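Local structure of myosin-17 (7KFL) at residues 165-168 / 169-173; 6-9 / 10-14. The protein is a plant class XI myosin motor whose globular tail, the part modelled here, probably recognises cargo for transport along actin. All coordinates share one frame; numbering follows the deposited sequence.

Contact 1 of 2, residues 165-168 / 169-173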
loop_
_atom_site.group_PDB
_atom_site.type_symbol
_atom_site.label_atom_id
_atom_site.label_comp_id
_atom_site.label_asym_id
_atom_site.label_seq_id
_atom_site.Cartn_x
_atom_site.Cartn_y
_atom_site.Cartn_z
ATOM N N LYS A 165 -0.068 11.913 0.726
ATOM C CA LYS A 165 -0.238 11.916 2.205
ATOM C C LYS A 165 -1.407 11.005 2.598
ATOM O O LYS A 165 -1.237 10.183 3.521
ATOM C CB LYS A 165 -0.479 13.337 2.718
ATOM C CG LYS A 165 -0.787 13.446 4.205
ATOM C CD LYS A 165 -0.704 14.864 4.724
ATOM C CE LYS A 165 -1.272 15.022 6.119
ATOM N NZ LYS A 165 -0.438 14.339 7.133
ATOM N N ILE A 166 -2.553 11.166 1.932
ATOM C CA ILE A 166 -3.795 10.381 2.197
ATOM C C ILE A 166 -3.503 8.900 1.918
ATOM O O ILE A 166 -3.712 8.081 2.832
ATOM C CB ILE A 166 -4.982 10.939 1.381
ATOM C CG1 ILE A 166 -5.457 12.279 1.952
ATOM C CG2 ILE A 166 -6.122 9.933 1.301
ATOM C CD1 ILE A 166 -6.268 13.113 0.987
ATOM N N TYR A 167 -3.008 8.575 0.718
ATOM C CA TYR A 167 -2.566 7.209 0.328
ATOM C C TYR A 167 -1.677 6.624 1.432
ATOM O O TYR A 167 -1.910 5.476 1.850
ATOM C CB TYR A 167 -1.796 7.226 -0.994
ATOM C CG TYR A 167 -1.097 5.930 -1.315
ATOM C CD1 TYR A 167 0.181 5.668 -0.849
ATOM C CD2 TYR A 167 -1.719 4.954 -2.076
ATOM C CE1 TYR A 167 0.827 4.477 -1.137
ATOM C CE2 TYR A 167 -1.085 3.758 -2.378
ATOM C CZ TYR A 167 0.191 3.517 -1.904
ATOM O OH TYR A 167 0.808 2.335 -2.194
ATOM N N GLY A 168 -0.676 7.397 1.863
ATOM C CA GLY A 168 0.293 7.011 2.905
ATOM C C GLY A 168 -0.383 6.692 4.227
ATOM O O GLY A 168 0.048 5.728 4.878
ATOM N N MET A 169 -1.406 7.467 4.607
ATOM C CA MET A 169 -2.108 7.355 5.919
ATOM C C MET A 169 -3.009 6.114 5.935
ATOM O O MET A 169 -3.023 5.420 6.969
ATOM C CB MET A 169 -2.942 8.607 6.210
ATOM C CG MET A 169 -2.110 9.751 6.758
ATOM S SD MET A 169 -2.864 11.367 6.467
ATOM C CE MET A 169 -3.984 11.466 7.863
ATOM N N ILE A 170 -3.732 5.848 4.842
ATOM C CA ILE A 170 -4.560 4.615 4.671
ATOM C C ILE A 170 -3.638 3.400 4.840
ATOM O O ILE A 170 -3.931 2.548 5.706
ATOM C CB ILE A 170 -5.298 4.608 3.313
ATOM C CG1 ILE A 170 -6.419 5.651 3.277
ATOM C CG2 ILE A 170 -5.825 3.218 2.982
ATOM C CD1 ILE A 170 -7.004 5.894 1.898
ATOM N N ARG A 171 -2.563 3.341 4.051
ATOM C CA ARG A 171 -1.567 2.235 4.054
ATOM C C ARG A 171 -0.982 2.063 5.461
ATOM O O ARG A 171 -0.961 0.922 5.951
ATOM C CB ARG A 171 -0.460 2.515 3.032
ATOM C CG ARG A 171 0.698 1.526 3.066
ATOM C CD ARG A 171 1.912 2.072 2.342
ATOM N NE ARG A 171 2.484 3.217 3.039
ATOM C CZ ARG A 171 3.396 4.042 2.536
ATOM N NH1 ARG A 171 3.864 3.864 1.311
ATOM N NH2 ARG A 171 3.836 5.051 3.267
ATOM N N ASP A 172 -0.515 3.150 6.077
ATOM C CA ASP A 172 0.166 3.125 7.401
ATOM C C ASP A 172 -0.854 2.740 8.487
ATOM O O ASP A 172 -0.476 1.969 9.386
ATOM C CB ASP A 172 0.913 4.442 7.661
ATOM C CG ASP A 172 2.158 4.640 6.798
ATOM O OD1 ASP A 172 2.543 3.693 6.071
ATOM O OD2 ASP A 172 2.740 5.745 6.851
ATOM N N ASN A 173 -2.103 3.215 8.395
ATOM C CA ASN A 173 -3.210 2.843 9.324
ATOM C C ASN A 173 -3.437 1.325 9.288
ATOM O O ASN A 173 -3.629 0.731 10.371
ATOM C CB ASN A 173 -4.524 3.562 8.999
ATOM C CG ASN A 173 -4.584 4.988 9.504
ATOM O OD1 ASN A 173 -3.646 5.479 10.127
ATOM N ND2 ASN A 173 -5.688 5.666 9.233
#
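Met-169 folds its thioether back over Lys-165, one helical turn earlier, with SD 3.7 Å from CG of Lys-165. The methionine's CG sits opposite its own carbonyl carbon (chi1 -81°), which sends the chain back along the helix and brings CG to 3.4 Å from Lys-165 O. That oxygen also accepts the backbone N-H of Met-169, N to O 2.9 Å, while a second, weak bond runs from the same N-H to Ile-166 O.

Gly-168 presents bare backbone to the next turn. Its CA lies over one face of the Arg-171 guanidinium, 4.1 Å from NH2, and its O accepts Asp-172 N at 2.9 Å. Tyr-167 flanks the same guanidinium: NH1 comes to the ring's edge, near its plane, 3.9 Å from CE1, and not over the ring face; the two planes stand 75° apart. Several partners hold the guanidinium. Asp-172 takes NE in a salt bridge, OD1 to NE 3.1 Å, met from above the carboxylate plane; Gln-245 OE1 accepts NH1 and, weakly, the Tyr-167 hydroxyl; the carbonyls of Ser-382 and Ser-383 add weak bonds. On another side Ile-166 and Ile-170 pack on Leu-74 of helix 71-89.

This is i to i+4 packing on a largely buried part of the long helix 150-186, which packs against helices 53-65, 71-89 and 236-260 in the mainly helical globular tail of a class XI myosin.

Contact 2 of 2, residues 6-9 / 10-14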
loop_
_atom_site.group_PDB
_atom_site.type_symbol
_atom_site.label_atom_id
_atom_site.label_comp_id
_atom_site.label_asym_id
_atom_site.label_seq_id
_atom_site.Cartn_x
_atom_site.Cartn_y
_atom_site.Cartn_z
ATOM N N GLU A 6 -15.997 40.447 -2.165
ATOM C CA GLU A 6 -17.058 39.999 -1.222
ATOM C C GLU A 6 -17.880 38.876 -1.865
ATOM O O GLU A 6 -18.220 37.916 -1.144
ATOM C CB GLU A 6 -17.948 41.173 -0.812
ATOM C CG GLU A 6 -17.227 42.207 0.032
ATOM C CD GLU A 6 -18.144 43.144 0.800
ATOM O OE1 GLU A 6 -18.801 43.985 0.152
ATOM O OE2 GLU A 6 -18.210 43.021 2.040
ATOM N N LYS A 7 -18.186 38.991 -3.164
ATOM C CA LYS A 7 -18.962 37.970 -3.923
ATOM C C LYS A 7 -18.078 36.729 -4.119
ATOM O O LYS A 7 -18.629 35.610 -4.104
ATOM C CB LYS A 7 -19.498 38.541 -5.245
ATOM C CG LYS A 7 -18.942 37.925 -6.526
ATOM C CD LYS A 7 -19.789 38.205 -7.757
ATOM C CE LYS A 7 -20.597 37.008 -8.221
ATOM N NZ LYS A 7 -21.702 36.677 -7.291
ATOM N N GLN A 8 -16.762 36.918 -4.283
ATOM C CA GLN A 8 -15.772 35.818 -4.451
ATOM C C GLN A 8 -15.607 35.062 -3.125
ATOM O O GLN A 8 -15.557 33.819 -3.178
ATOM C CB GLN A 8 -14.432 36.346 -4.971
ATOM C CG GLN A 8 -14.409 36.543 -6.481
ATOM C CD GLN A 8 -13.027 36.843 -7.013
ATOM O OE1 GLN A 8 -12.041 36.224 -6.618
ATOM N NE2 GLN A 8 -12.944 37.793 -7.933
ATOM N N GLN A 9 -15.529 35.766 -1.988
ATOM C CA GLN A 9 -15.441 35.131 -0.643
ATOM C C GLN A 9 -16.743 34.369 -0.358
ATOM O O GLN A 9 -16.653 33.239 0.158
ATOM C CB GLN A 9 -15.165 36.147 0.470
ATOM C CG GLN A 9 -15.273 35.531 1.863
ATOM C CD GLN A 9 -14.663 36.356 2.971
ATOM O OE1 GLN A 9 -14.117 37.435 2.752
ATOM N NE2 GLN A 9 -14.759 35.843 4.187
ATOM N N GLU A 10 -17.897 34.972 -0.667
ATOM C CA GLU A 10 -19.240 34.349 -0.498
ATOM C C GLU A 10 -19.281 33.027 -1.274
ATOM O O GLU A 10 -19.731 32.022 -0.694
ATOM C CB GLU A 10 -20.356 35.300 -0.952
ATOM C CG GLU A 10 -21.614 34.587 -1.431
ATOM C CD GLU A 10 -22.801 35.487 -1.735
ATOM O OE1 GLU A 10 -22.648 36.413 -2.558
ATOM O OE2 GLU A 10 -23.882 35.254 -1.154
ATOM N N ASN A 11 -18.831 33.044 -2.535
ATOM C CA ASN A 11 -18.823 31.873 -3.455
ATOM C C ASN A 11 -17.903 30.777 -2.903
ATOM O O ASN A 11 -18.292 29.597 -2.970
ATOM C CB ASN A 11 -18.399 32.267 -4.873
ATOM C CG ASN A 11 -19.481 33.001 -5.637
ATOM O OD1 ASN A 11 -20.624 33.074 -5.191
ATOM N ND2 ASN A 11 -19.132 33.546 -6.791
ATOM N N GLN A 12 -16.726 31.155 -2.396
ATOM C CA GLN A 12 -15.724 30.224 -1.808
ATOM C C GLN A 12 -16.281 29.639 -0.504
ATOM O O GLN A 12 -16.139 28.417 -0.309
ATOM C CB GLN A 12 -14.389 30.942 -1.597
ATOM C CG GLN A 12 -13.676 31.274 -2.902
ATOM C CD GLN A 12 -12.542 32.255 -2.729
ATOM O OE1 GLN A 12 -12.013 32.442 -1.635
ATOM N NE2 GLN A 12 -12.152 32.891 -3.822
ATOM N N ASP A 13 -16.898 30.478 0.339
ATOM C CA ASP A 13 -17.584 30.067 1.597
ATOM C C ASP A 13 -18.659 29.017 1.280
ATOM O O ASP A 13 -18.837 28.092 2.095
ATOM C CB ASP A 13 -18.205 31.263 2.330
ATOM C CG ASP A 13 -17.312 31.889 3.390
ATOM O OD1 ASP A 13 -16.698 31.130 4.167
ATOM O OD2 ASP A 13 -17.243 33.133 3.435
ATOM N N LEU A 14 -19.342 29.167 0.142
ATOM C CA LEU A 14 -20.423 28.257 -0.326
ATOM C C LEU A 14 -19.838 26.885 -0.687
ATOM O O LEU A 14 -20.372 25.878 -0.188
ATOM C CB LEU A 14 -21.135 28.887 -1.529
ATOM C CG LEU A 14 -22.570 29.360 -1.293
ATOM C CD1 LEU A 14 -23.492 28.184 -1.004
ATOM C CD2 LEU A 14 -22.637 30.390 -0.174
#
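The Asn-11 amide turns one face to the carbonyl oxygen of Lys-7, which stands almost squarely over it, 3.1 Å from CG and 3.4 Å from both OD1 and ND2. From that position the oxygen makes no hydrogen bond to ND2; the backbone N-H of Asn-11 is what it accepts. The CE and NZ atoms of Lys-7 approach the ND2 end of the amide obliquely. Gln-12 repeats the pattern a residue on: with CG opposite the carbonyl carbon (chi1 -70°), its amide comes back across Gln-8 O, which lies over a face, 3.4 Å from CD. The Gln-9 amide and Asp-13 carboxylate run side by side, pointing the same way with planes 40° apart, and what touches is OD2 of Asp-13 against the CG methylene of Gln-9 at 3.5 Å. NE2 of Gln-9 stays 3.8 Å from that OD2.

Beneath these groups the helix ladder is regular, Asp-13 N reaching Gln-9 O at 2.8 Å. Gln-12 also packs on Thr-51, Ser-52, Val-53 and Arg-56, and Asp-13 OD1 forms a salt bridge with Arg-56 NH1. With an alanine in place of Gln-12 the amide is gone from above Gln-8 O, and a gap is likely to open against Thr-51 and Val-53.

Lys-7 NZ and Glu-10 OE1, 4.8 Å apart, could attract only at a distance. Between these two turns of helix 4-20, then, no side chain bonds another; the main-chain ladder carries the contact, and the salt bridge to Arg-56 ties the helix to its neighbour.

Both contacts join successive turns of a single helix, but of different helices: contact 1 on 150-186, close to the centre of the chain, and contact 2 on 4-20, at the surface far from that centre. Their centres are 32 Å apart and they do not touch. Helix 53-65 is a shared neighbour, giving Ile-61 and Ile-65 to contact 1 and Val-53 and Arg-56 to contact 2. Burial sets the chemistry. In the core, isoleucines and a tyrosine pack against other helices, and an arginine is held by several polar partners; at the surface, amides and charged groups lie along their own helix, with a salt bridge on its inner side.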